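Local coordinates for protein phosphoinositol-specific phospholipase C (PDB 5FYP) that probably cleaves phosphoinositides at the phosphodiester bond, as a calcium-dependent phospholipase C of the TIM-barrel clan, at residues A6-D9 against P10-N14. Numbering follows the deposited sequence. Where two conformers were deposited one is given.
Sequences AFID and PASWN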
loop_
_atom_site.group_PDB
_atom_site.type_symbol
_atom_site.label_atom_id
_atom_site.label_comp_id
_atom_site.label_asym_id
_atom_site.label_seq_id
_atom_site.Cartn_x
_atom_site.Cartn_y
_atom_site.Cartn_z
ATOM N N ALA A 6 9.686 19.193 6.495
ATOM C CA ALA A 6 11.150 19.058 6.356
ATOM C C ALA A 6 11.603 17.692 5.881
ATOM O O ALA A 6 12.642 17.583 5.240
ATOM C CB ALA A 6 11.853 19.414 7.661
ATOM N N PHE A 7 10.829 16.656 6.169
ATOM C CA PHE A 7 11.249 15.306 5.839
ATOM C C PHE A 7 11.162 14.980 4.356
ATOM O O PHE A 7 11.649 13.921 3.940
ATOM C CB PHE A 7 10.541 14.236 6.713
ATOM C CG PHE A 7 9.094 13.991 6.412
ATOM C CD1 PHE A 7 8.728 13.147 5.390
ATOM C CD2 PHE A 7 8.091 14.554 7.201
ATOM C CE1 PHE A 7 7.406 12.866 5.143
ATOM C CE2 PHE A 7 6.767 14.266 6.952
ATOM C CZ PHE A 7 6.422 13.407 5.926
ATOM N N ILE A 8 10.531 15.839 3.562
ATOM C CA ILE A 8 10.369 15.573 2.117
ATOM C C ILE A 8 11.419 16.380 1.354
ATOM O O ILE A 8 11.456 17.597 1.403
ATOM C CB ILE A 8 8.964 15.936 1.617
ATOM C CG1 ILE A 8 7.925 15.084 2.362
ATOM C CG2 ILE A 8 8.880 15.719 0.097
ATOM C CD1 ILE A 8 6.501 15.296 1.947
ATOM N N ASP A 9 12.273 15.678 0.636
ATOM C CA ASP A 9 13.224 16.360 -0.259
ATOM C C ASP A 9 12.409 17.092 -1.333
ATOM O O ASP A 9 11.660 16.452 -2.033
ATOM C CB ASP A 9 14.178 15.307 -0.837
ATOM C CG ASP A 9 15.219 15.859 -1.775
ATOM O OD1 ASP A 9 15.063 16.974 -2.311
ATOM O OD2 ASP A 9 16.188 15.122 -2.008
ATOM N N PRO A 10 12.614 18.434 -1.492
ATOM C CA PRO A 10 11.826 19.168 -2.474
ATOM C C PRO A 10 11.978 18.649 -3.916
ATOM O O PRO A 10 11.076 18.822 -4.723
ATOM C CB PRO A 10 12.331 20.604 -2.332
ATOM C CG PRO A 10 12.832 20.680 -0.933
ATOM C CD PRO A 10 13.438 19.338 -0.668
ATOM N N ALA A 11 13.083 17.964 -4.212
ATOM C CA ALA A 11 13.283 17.375 -5.547
ATOM C C ALA A 11 12.262 16.260 -5.832
ATOM O O ALA A 11 12.079 15.873 -6.988
ATOM C CB ALA A 11 14.696 16.844 -5.668
ATOM N N SER A 12 11.614 15.743 -4.792
ATOM C CA SER A 12 10.642 14.682 -4.965
ATOM C C SER A 12 9.432 15.094 -5.812
ATOM O O SER A 12 8.846 14.273 -6.500
ATOM C CB SER A 12 10.110 14.220 -3.596
ATOM O OG SER A 12 11.152 13.796 -2.746
ATOM N N TRP A 13 9.041 16.358 -5.726
ATOM C CA TRP A 13 7.770 16.783 -6.284
ATOM C C TRP A 13 7.674 16.600 -7.789
ATOM O O TRP A 13 6.642 16.166 -8.293
ATOM C CB TRP A 13 7.468 18.222 -5.866
ATOM C CG TRP A 13 7.147 18.319 -4.443
ATOM C CD1 TRP A 13 7.954 18.809 -3.435
ATOM C CD2 TRP A 13 5.963 17.856 -3.822
ATOM N NE1 TRP A 13 7.308 18.716 -2.251
ATOM C CE2 TRP A 13 6.092 18.113 -2.447
ATOM C CE3 TRP A 13 4.783 17.278 -4.305
ATOM C CZ2 TRP A 13 5.071 17.821 -1.543
ATOM C CZ3 TRP A 13 3.807 16.972 -3.430
ATOM C CH2 TRP A 13 3.926 17.292 -2.056
ATOM N N ASN A 14 8.761 16.889 -8.495
ATOM C CA ASN A 14 8.795 16.725 -9.945
ATOM C C ASN A 14 9.308 15.351 -10.382
ATOM O O ASN A 14 9.568 15.148 -11.561
ATOM C CB ASN A 14 9.610 17.857 -10.574
ATOM C CG ASN A 14 9.292 18.054 -12.034
ATOM O OD1 ASN A 14 8.164 17.829 -12.494
ATOM N ND2 ASN A 14 10.292 18.492 -12.776
#
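P10 follows D9 directly and starts a short 3-10 segment; its nitrogen, closed into the ring, has no hydrogen to give, and the first N-H available past D9 is that of A11. This N-H goes to the D9 carboxylate: A11 N to D9 OD1 is 2.9 Å, nearly straight at 160° but reaching the oxygen from above the carboxylate plane. The D9 side chain runs with CG anti to the backbone N (chi1 -180°), which sets the carboxylate beside the D9 carbonyl carbon, on the side where the A11 N-H can reach OD1, and A11 CB packs 3.4 Å from the same OD1. With alanine in place of D9, the A11 N-H would probably lose its mate and the turn be less firmly set. S12 grips the D9 carbonyl oxygen twice. Its backbone N lies 2.8 Å from D9 O, above the carbonyl plane, while S12 OG, also 2.8 Å from D9 O, donates in that plane onto a lone pair. The side chains of W13 and I8 cross at about a right angle, and I8 CG2 lies 4.1 Å from W13 NE1, meeting the indole obliquely. Strand 295-297 borders the turn, with R296 and P297 against D9 and P297 against S12. An Asx turn enclosing P10, nested with a type I beta turn over D9 to S12, is the Asx-Pro turn, here on the N-terminal loop leading to strand 20-25.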